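Local coordinates for protein K7 (Vaccinia virus WR, PDB 3JRV) that acts as a Bcl-2-like virulence factor that sequesters the host RNA helicase DDX3 to block IRF3 activation and also prevents host NF-kappa-B activation, at residues H39-N44 with I108-G113; D18-R23 with L142-K147. One frame throughout, in Å; residues are numbered along the deposited sequence.

In the fold
The two contacts lie on opposite sides of the chain's centre, their own centres about 26 Å apart and their nearest atoms about 16 Å apart. In chain order, D18-R23 comes first, then H39-N44, I108-G113 and L142-K147, so contact 1 is nested within the loop closed by contact 2. Helix 26-42 relates them: its C-terminal end meets the end of helix 95-114 in contact 1, while Ile20, in the segment that leads into it, packs on its first turns and on helix 134-148 in contact 2. One contact therefore joins two helix ends of the all-helical Bcl-2-like fold, and the other lays the segment before helix 26-42 against helix 134-148.

Contact 1 (H39-N44 with I108-G113); sequences HVIVFN and ITEHWG
Ile41 sets its CG2 methyl against the backbone of Gly113, 3.5 Å from Gly113 C and equally near Gly113 O. That methyl stands anti to the Ile41 backbone N, which carries CG1 off on another course, beside the N and on toward Glu110. Val42 adds a second touch, its CG2 reaching Gly113 CA at 3.9 Å. Because Gly113 has no side chain, the backbones close to 5.2 Å between Val42 CA and Gly113 CA, the tight end of the contact. Here the C-terminal ends of helices 26-42 and 95-114 of the Bcl-2-like fold converge, and the first helix stops at once in a Schellman motif: Asn44, with positive phi (43°), bonds through its N to Ile41 O, and Lys45 N to Val40 O. One turn back along helix 95-114 the fit is slacker. Ile41 CG1 comes only within 4.4 Å of Glu110 CG, alongside the extended Glu110 chain, whose carboxylate turns to a salt bridge with Arg37. Ile41 and Glu110 are both partly exposed, so this is the more open part of the contact. Elsewhere on helix 95-114, buried Thr109 bonds to Ile34 O and packs on an aromatic side chain of the bound DDX3 peptide.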
ATOM      1  N   HIS A  39       5.689  -0.662   9.262  1.00  7.74           N
ATOM      2  CA  HIS A  39       5.708  -1.223  10.621  1.00  8.86           C
ATOM      3  C   HIS A  39       6.580  -2.458  10.742  1.00  9.76           C
ATOM      4  O   HIS A  39       7.285  -2.631  11.749  1.00 10.27           O
ATOM      5  CB  HIS A  39       4.260  -1.543  11.011  1.00  8.29           C
ATOM      6  CG  HIS A  39       4.080  -1.914  12.451  1.00  8.58           C
ATOM      7  ND1 HIS A  39       4.243  -3.204  12.902  1.00 12.20           N
ATOM      8  CD2 HIS A  39       3.613  -1.192  13.500  1.00  9.28           C
ATOM      9  CE1 HIS A  39       3.941  -3.249  14.192  1.00 11.13           C
ATOM     10  NE2 HIS A  39       3.502  -2.056  14.562  1.00 11.37           N
ATOM     11  N   VAL A  40       6.527  -3.341   9.739  1.00 10.37           N
ATOM     12  CA  VAL A  40       7.249  -4.606   9.780  1.00  9.70           C
ATOM     13  C   VAL A  40       8.756  -4.347   9.799  1.00 10.20           C
ATOM     14  O   VAL A  40       9.496  -5.107  10.419  1.00 12.32           O
ATOM     15  CB  VAL A  40       6.804  -5.524   8.566  1.00 10.12           C
ATOM     16  CG1 VAL A  40       7.432  -5.007   7.271  1.00 12.09           C
ATOM     17  CG2 VAL A  40       7.154  -6.991   8.832  1.00 16.36           C
ATOM     18  N   ILE A  41       9.189  -3.223   9.204  1.00 10.46           N
ATOM     19  CA  ILE A  41      10.631  -2.849   9.230  1.00  9.94           C
ATOM     20  C   ILE A  41      10.969  -2.114  10.551  1.00 11.43           C
ATOM     21  O   ILE A  41      11.951  -2.471  11.244  1.00 13.08           O
ATOM     22  CB  ILE A  41      10.994  -1.921   8.045  1.00 11.12           C
ATOM     23  CG1 ILE A  41      10.706  -2.585   6.694  1.00 13.82           C
ATOM     24  CG2 ILE A  41      12.476  -1.504   8.119  1.00 11.90           C
ATOM     25  CD1 ILE A  41      11.348  -3.944   6.490  1.00 16.13           C
ATOM     26  N   VAL A  42      10.148  -1.132  10.922  1.00 11.04           N
ATOM     27  CA  VAL A  42      10.343  -0.299  12.139  1.00 10.37           C
ATOM     28  C   VAL A  42      10.471  -1.163  13.408  1.00 11.02           C
ATOM     29  O   VAL A  42      11.339  -0.894  14.282  1.00 13.33           O
ATOM     30  CB  VAL A  42       9.197   0.752  12.268  1.00 10.32           C
ATOM     31  CG1 VAL A  42       9.247   1.523  13.617  1.00 11.02           C
ATOM     32  CG2 VAL A  42       9.324   1.751  11.118  1.00 12.42           C
ATOM     33  N   PHE A  43       9.639  -2.203  13.505  1.00 10.67           N
ATOM     34  CA  PHE A  43       9.641  -3.075  14.689  1.00 11.93           C
ATOM     35  C   PHE A  43      10.258  -4.473  14.469  1.00 13.03           C
ATOM     36  O   PHE A  43      10.194  -5.374  15.341  1.00 13.75           O
ATOM     37  CB  PHE A  43       8.244  -3.136  15.319  1.00 12.44           C
ATOM     38  CG  PHE A  43       7.720  -1.781  15.728  1.00 12.74           C
ATOM     39  CD1 PHE A  43       8.265  -1.099  16.833  1.00 15.67           C
ATOM     40  CD2 PHE A  43       6.813  -1.126  14.929  1.00 12.48           C
ATOM     41  CE1 PHE A  43       7.819   0.153  17.159  1.00 18.87           C
ATOM     42  CE2 PHE A  43       6.330   0.118  15.256  1.00 13.96           C
ATOM     43  CZ  PHE A  43       6.875   0.784  16.338  1.00 16.58           C
ATOM     44  N   ASN A  44      10.947  -4.635  13.336  1.00 12.39           N
ATOM     45  CA  ASN A  44      11.527  -5.921  12.962  1.00 12.29           C
ATOM     46  C   ASN A  44      10.580  -7.082  13.217  1.00 12.68           C
ATOM     47  O   ASN A  44      10.898  -8.040  13.919  1.00 14.05           O
ATOM     48  CB  ASN A  44      12.886  -6.173  13.639  1.00 12.99           C
ATOM     49  CG  ASN A  44      13.583  -7.370  13.060  1.00 14.98           C
ATOM     50  OD1 ASN A  44      13.379  -7.672  11.876  1.00 15.11           O
ATOM     51  ND2 ASN A  44      14.223  -8.187  13.926  1.00 17.97           N
ATOM     52  N   ILE A 108       7.465   3.357  -0.734  1.00  8.61           N
ATOM     53  CA  ILE A 108       7.761   4.591  -0.005  1.00  8.62           C
ATOM     54  C   ILE A 108       7.720   4.295   1.511  1.00  9.66           C
ATOM     55  O   ILE A 108       8.637   4.671   2.233  1.00  9.40           O
ATOM     56  CB  ILE A 108       6.755   5.687  -0.321  1.00  9.73           C
ATOM     57  CG1 ILE A 108       6.976   6.172  -1.767  1.00 10.18           C
ATOM     58  CG2 ILE A 108       6.864   6.849   0.682  1.00 11.25           C
ATOM     59  CD1 ILE A 108       5.789   6.937  -2.297  1.00 12.56           C
ATOM     60  N   THR A 109       6.644   3.675   2.002  1.00  8.92           N
ATOM     61  CA  THR A 109       6.572   3.473   3.455  1.00  8.52           C
ATOM     62  C   THR A 109       7.606   2.442   3.944  1.00  9.17           C
ATOM     63  O   THR A 109       8.125   2.570   5.063  1.00  9.42           O
ATOM     64  CB  THR A 109       5.163   3.115   3.931  1.00  7.99           C
ATOM     65  OG1 THR A 109       4.813   1.811   3.443  1.00  8.91           O
ATOM     66  CG2 THR A 109       4.185   4.181   3.433  1.00  8.55           C
ATOM     67  N   GLU A 110       7.957   1.450   3.131  1.00  8.58           N
ATOM     68  CA  GLU A 110       9.063   0.535   3.448  1.00  8.58           C
ATOM     69  C   GLU A 110      10.383   1.318   3.516  1.00  9.29           C
ATOM     70  O   GLU A 110      11.178   1.140   4.454  1.00  9.66           O
ATOM     71  CB  GLU A 110       9.192  -0.517   2.352  1.00  9.53           C
ATOM     72  CG  GLU A 110      10.415  -1.366   2.526  1.00 11.28           C
ATOM     73  CD  GLU A 110      10.484  -2.462   1.509  1.00 17.54           C
ATOM     74  OE1 GLU A 110      10.831  -2.161   0.352  1.00 22.12           O
ATOM     75  OE2 GLU A 110      10.198  -3.618   1.883  1.00 22.73           O
ATOM     76  N   HIS A 111      10.586   2.210   2.543  1.00  9.52           N
ATOM     77  CA  HIS A 111      11.841   2.963   2.465  1.00 10.66           C
ATOM     78  C   HIS A 111      11.976   3.807   3.741  1.00 11.47           C
ATOM     79  O   HIS A 111      13.067   3.876   4.350  1.00 11.40           O
ATOM     80  CB  HIS A 111      11.853   3.863   1.210  1.00 11.72           C
ATOM     81  CG  HIS A 111      13.073   4.727   1.119  1.00 16.27           C
ATOM     82  ND1 HIS A 111      14.305   4.207   0.789  1.00 20.86           N
ATOM     83  CD2 HIS A 111      13.276   6.036   1.395  1.00 19.87           C
ATOM     84  CE1 HIS A 111      15.221   5.158   0.868  1.00 24.54           C
ATOM     85  NE2 HIS A 111      14.625   6.281   1.232  1.00 21.51           N
ATOM     86  N   TRP A 112      10.884   4.475   4.121  1.00 10.52           N
ATOM     87  CA  TRP A 112      10.857   5.266   5.352  1.00  9.40           C
ATOM     88  C   TRP A 112      11.284   4.351   6.512  1.00 10.35           C
ATOM     89  O   TRP A 112      12.152   4.708   7.321  1.00 11.82           O
ATOM     90  CB  TRP A 112       9.480   5.887   5.601  1.00 10.42           C
ATOM     91  CG  TRP A 112       9.205   7.024   4.731  1.00  9.52           C
ATOM     92  CD1 TRP A 112      10.148   7.866   4.175  1.00 17.26           C
ATOM     93  CD2 TRP A 112       7.923   7.576   4.378  1.00 11.66           C
ATOM     94  NE1 TRP A 112       9.526   8.885   3.499  1.00 18.54           N
ATOM     95  CE2 TRP A 112       8.168   8.714   3.572  1.00 14.11           C
ATOM     96  CE3 TRP A 112       6.605   7.213   4.652  1.00 13.24           C
ATOM     97  CZ2 TRP A 112       7.135   9.481   3.025  1.00 15.56           C
ATOM     98  CZ3 TRP A 112       5.566   7.975   4.100  1.00 15.31           C
ATOM     99  CH2 TRP A 112       5.850   9.105   3.310  1.00 15.12           C
ATOM    100  N   GLY A 113      10.743   3.135   6.588  1.00  9.87           N
ATOM    101  CA  GLY A 113      11.126   2.263   7.703  1.00 11.76           C
ATOM    102  C   GLY A 113      12.623   1.936   7.698  1.00 13.23           C
ATOM    103  O   GLY A 113      13.259   1.846   8.774  1.00 14.35           O
TER

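Contact 2 (D18-R23 with L142-K147); sequences DKICSR and LFLEKK
Glu145 OE2 comes to rest against Cys21, 3.4 Å from Cys21 CA, and lies 3.6 Å from Ile20 O. Neither of these is a hydrogen bond, and the two segments meet by packing alone. In the Bcl-2-like fold this is where the irregular segment 18-23, just ahead of helix 26-42, is laid against helix 134-148 near the C-terminus. Glu145 reaches across because its CG is anti to its own carbonyl carbon (chi1 -69°) and the chain runs on extended, so CG passes Ile20 O at 3.5 Å before the carboxylate arrives at Cys21. The carboxylate and carbonyl oxygens thus pass each other at van der Waals range. Cys21 is exposed, so this end of the contact faces solvent. Next to this polar edge the contact turns apolar, and Ile20 and Leu144 are buried. Ile20 points CG1 away from its backbone N (chi1 -180°), which puts CG2 between N and carbonyl carbon; the Ile20 and Leu144 side chains cross at a slant, with CG2 touching Leu144. Leu53 of helix 52-58 touches both residues, while Ile26 and Leu29 of helix 26-42 also pack on Ile20, making a small apolar cluster from three helices and the incoming chain. At the segment's ends, Lys19 NZ bonds to Leu148 O, and Arg23 forms a salt bridge with Asp134 and a hydrogen bond with Asn138, all on helix 134-148. Within the cluster Ile20 CG2 stands 3.9 Å from Leu144 CD1 and 4.2 Å from Leu144 CB.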
ATOM      1  N   ASP A  18      -6.094 -15.215   3.785  1.00  8.46           N
ATOM      2  CA  ASP A  18      -5.794 -15.797   2.490  1.00  9.54           C
ATOM      3  C   ASP A  18      -6.830 -15.395   1.462  1.00 11.43           C
ATOM      4  O   ASP A  18      -6.674 -15.756   0.310  1.00 12.25           O
ATOM      5  CB  ASP A  18      -5.785 -17.321   2.555  1.00 10.86           C
ATOM      6  CG  ASP A  18      -4.523 -17.879   3.232  1.00 12.31           C
ATOM      7  OD1 ASP A  18      -3.577 -17.089   3.506  1.00 12.29           O
ATOM      8  OD2 ASP A  18      -4.483 -19.094   3.568  1.00 17.25           O
ATOM      9  N   LYS A  19      -7.848 -14.654   1.876  1.00 11.16           N
ATOM     10  CA  LYS A  19      -9.007 -14.331   1.003  1.00 15.28           C
ATOM     11  C   LYS A  19      -9.450 -12.911   1.291  1.00 12.91           C
ATOM     12  O   LYS A  19      -9.303 -12.435   2.424  1.00 14.02           O
ATOM     13  CB  LYS A  19     -10.234 -15.248   1.400  1.00 14.25           C
ATOM     14  CG  LYS A  19     -10.083 -16.761   1.349  1.00 19.57           C
ATOM     15  CD  LYS A  19      -9.933 -17.248  -0.059  1.00 20.74           C
ATOM     16  CE  LYS A  19      -9.806 -18.775  -0.113  1.00 23.86           C
ATOM     17  NZ  LYS A  19      -9.966 -19.150  -1.543  1.00 19.01           N
ATOM     18  N   ILE A  20     -10.112 -12.255   0.331  1.00 12.67           N
ATOM     19  CA  ILE A  20     -10.983 -11.115   0.639  1.00 12.23           C
ATOM     20  C   ILE A  20     -12.176 -11.169  -0.299  1.00 14.98           C
ATOM     21  O   ILE A  20     -12.021 -11.264  -1.523  1.00 16.65           O
ATOM     22  CB  ILE A  20     -10.289  -9.738   0.490  1.00 14.12           C
ATOM     23  CG1 ILE A  20     -11.252  -8.601   0.837  1.00 17.54           C
ATOM     24  CG2 ILE A  20      -9.670  -9.548  -0.936  1.00 15.53           C
ATOM     25  CD1 ILE A  20     -10.564  -7.354   1.307  1.00 19.24           C
ATOM     26  N   CYS A  21     -13.355 -11.041   0.275  1.00 17.17           N
ATOM     27  CA  CYS A  21     -14.547 -11.111  -0.572  1.00 21.70           C
ATOM     28  C   CYS A  21     -15.627 -10.132  -0.165  1.00 19.19           C
ATOM     29  O   CYS A  21     -16.828 -10.388  -0.388  1.00 19.59           O
ATOM     30  CB  CYS A  21     -15.101 -12.530  -0.568  1.00 28.68           C
ATOM     31  SG  CYS A  21     -15.595 -12.947   1.089  1.00 45.91           S
ATOM     32  N   SER A  22     -15.193  -8.958   0.285  1.00 17.51           N
ATOM     33  CA  SER A  22     -16.104  -7.843   0.601  1.00 18.01           C
ATOM     34  C   SER A  22     -15.500  -6.597   0.036  1.00 15.45           C
ATOM     35  O   SER A  22     -14.390  -6.213   0.430  1.00 15.93           O
ATOM     36  CB  SER A  22     -16.290  -7.623   2.101  1.00 20.22           C
ATOM     37  OG  SER A  22     -16.913  -8.746   2.674  1.00 26.96           O
ATOM     38  N   ARG A  23     -16.200  -5.954  -0.895  1.00 13.56           N
ATOM     39  CA  ARG A  23     -15.634  -4.728  -1.452  1.00 13.99           C
ATOM     40  C   ARG A  23     -15.563  -3.614  -0.417  1.00 14.66           C
ATOM     41  O   ARG A  23     -14.695  -2.730  -0.523  1.00 16.29           O
ATOM     42  CB  ARG A  23     -16.353  -4.303  -2.764  1.00 17.35           C
ATOM     43  CG  ARG A  23     -17.694  -3.706  -2.551  1.00 19.87           C
ATOM     44  CD  ARG A  23     -18.394  -3.482  -3.899  1.00 23.77           C
ATOM     45  NE  ARG A  23     -17.715  -2.496  -4.741  1.00 25.69           N
ATOM     46  CZ  ARG A  23     -17.677  -1.185  -4.499  1.00 26.06           C
ATOM     47  NH1 ARG A  23     -18.254  -0.697  -3.405  1.00 27.44           N
ATOM     48  NH2 ARG A  23     -17.045  -0.355  -5.338  1.00 23.43           N
ATOM     49  N   LEU A 142     -11.782  -7.795  -7.846  1.00 10.31           N
ATOM     50  CA  LEU A 142     -11.968  -8.858  -8.845  1.00 12.25           C
ATOM     51  C   LEU A 142     -10.629  -9.548  -9.124  1.00 10.53           C
ATOM     52  O   LEU A 142     -10.559 -10.754  -9.298  1.00 11.44           O
ATOM     53  CB  LEU A 142     -12.558  -8.280 -10.153  1.00 11.75           C
ATOM     54  CG  LEU A 142     -13.977  -7.759  -9.926  1.00 20.27           C
ATOM     55  CD1 LEU A 142     -14.519  -7.039 -11.138  1.00 21.75           C
ATOM     56  CD2 LEU A 142     -14.944  -8.838  -9.362  1.00 21.28           C
ATOM     57  N   PHE A 143      -9.561  -8.745  -9.196  1.00 10.11           N
ATOM     58  CA  PHE A 143      -8.246  -9.302  -9.427  1.00  8.91           C
ATOM     59  C   PHE A 143      -7.842 -10.233  -8.271  1.00  8.89           C
ATOM     60  O   PHE A 143      -7.332 -11.332  -8.495  1.00 10.24           O
ATOM     61  CB  PHE A 143      -7.219  -8.181  -9.610  1.00  9.11           C
ATOM     62  CG  PHE A 143      -5.820  -8.682  -9.702  1.00  9.47           C
ATOM     63  CD1 PHE A 143      -5.269  -9.085 -10.930  1.00 14.51           C
ATOM     64  CD2 PHE A 143      -5.022  -8.721  -8.556  1.00 10.96           C
ATOM     65  CE1 PHE A 143      -3.945  -9.552 -11.023  1.00 15.08           C
ATOM     66  CE2 PHE A 143      -3.677  -9.198  -8.641  1.00 10.82           C
ATOM     67  CZ  PHE A 143      -3.154  -9.623  -9.868  1.00 16.18           C
ATOM     68  N   LEU A 144      -8.010  -9.737  -7.038  1.00  8.36           N
ATOM     69  CA  LEU A 144      -7.610 -10.536  -5.896  1.00  9.52           C
ATOM     70  C   LEU A 144      -8.449 -11.815  -5.794  1.00  9.39           C
ATOM     71  O   LEU A 144      -7.890 -12.876  -5.526  1.00  9.79           O
ATOM     72  CB  LEU A 144      -7.730  -9.727  -4.605  1.00  9.78           C
ATOM     73  CG  LEU A 144      -6.760  -8.539  -4.540  1.00 10.08           C
ATOM     74  CD1 LEU A 144      -7.125  -7.687  -3.305  1.00 11.10           C
ATOM     75  CD2 LEU A 144      -5.321  -9.057  -4.434  1.00 13.27           C
ATOM     76  N   GLU A 145      -9.766 -11.734  -6.037  1.00  9.25           N
ATOM     77  CA  GLU A 145     -10.596 -12.954  -5.992  1.00 11.36           C
ATOM     78  C   GLU A 145     -10.139 -13.974  -7.026  1.00 12.10           C
ATOM     79  O   GLU A 145     -10.021 -15.167  -6.762  1.00 13.63           O
ATOM     80  CB  GLU A 145     -12.083 -12.590  -6.155  1.00 10.03           C
ATOM     81  CG  GLU A 145     -12.618 -11.830  -4.905  1.00 12.80           C
ATOM     82  CD  GLU A 145     -14.016 -11.266  -5.046  1.00 13.92           C
ATOM     83  OE1 GLU A 145     -14.428 -10.869  -6.162  1.00 16.36           O
ATOM     84  OE2 GLU A 145     -14.664 -11.107  -3.987  1.00 19.09           O
ATOM     85  N   LYS A 146      -9.819 -13.495  -8.223  1.00 13.41           N
ATOM     86  CA  LYS A 146      -9.353 -14.410  -9.240  1.00 15.15           C
ATOM     87  C   LYS A 146      -8.022 -15.106  -8.859  1.00 15.31           C
ATOM     88  O   LYS A 146      -7.872 -16.305  -9.015  1.00 17.53           O
ATOM     89  CB  LYS A 146      -9.284 -13.676 -10.586  1.00 17.73           C
ATOM     90  CG  LYS A 146      -8.333 -14.335 -11.583  1.00 26.27           C
ATOM     91  CD  LYS A 146      -8.007 -13.424 -12.758  1.00 38.03           C
ATOM     92  CE  LYS A 146      -7.254 -12.151 -12.318  1.00 42.08           C
ATOM     93  NZ  LYS A 146      -7.519 -11.018 -13.284  1.00 40.18           N
ATOM     94  N   LYS A 147      -7.123 -14.378  -8.204  1.00 14.21           N
ATOM     95  CA  LYS A 147      -5.848 -14.963  -7.795  1.00 12.45           C
ATOM     96  C   LYS A 147      -6.034 -15.890  -6.602  1.00 12.17           C
ATOM     97  O   LYS A 147      -5.292 -16.858  -6.467  1.00 15.59           O
ATOM     98  CB  LYS A 147      -4.829 -13.857  -7.444  1.00 13.71           C
ATOM     99  CG  LYS A 147      -4.418 -13.042  -8.676  1.00 17.64           C
ATOM    100  CD  LYS A 147      -3.482 -13.862  -9.565  1.00 24.65           C
ATOM    101  CE  LYS A 147      -2.857 -13.021 -10.658  1.00 32.20           C
ATOM    102  NZ  LYS A 147      -3.720 -13.089 -11.869  1.00 43.79           N
TER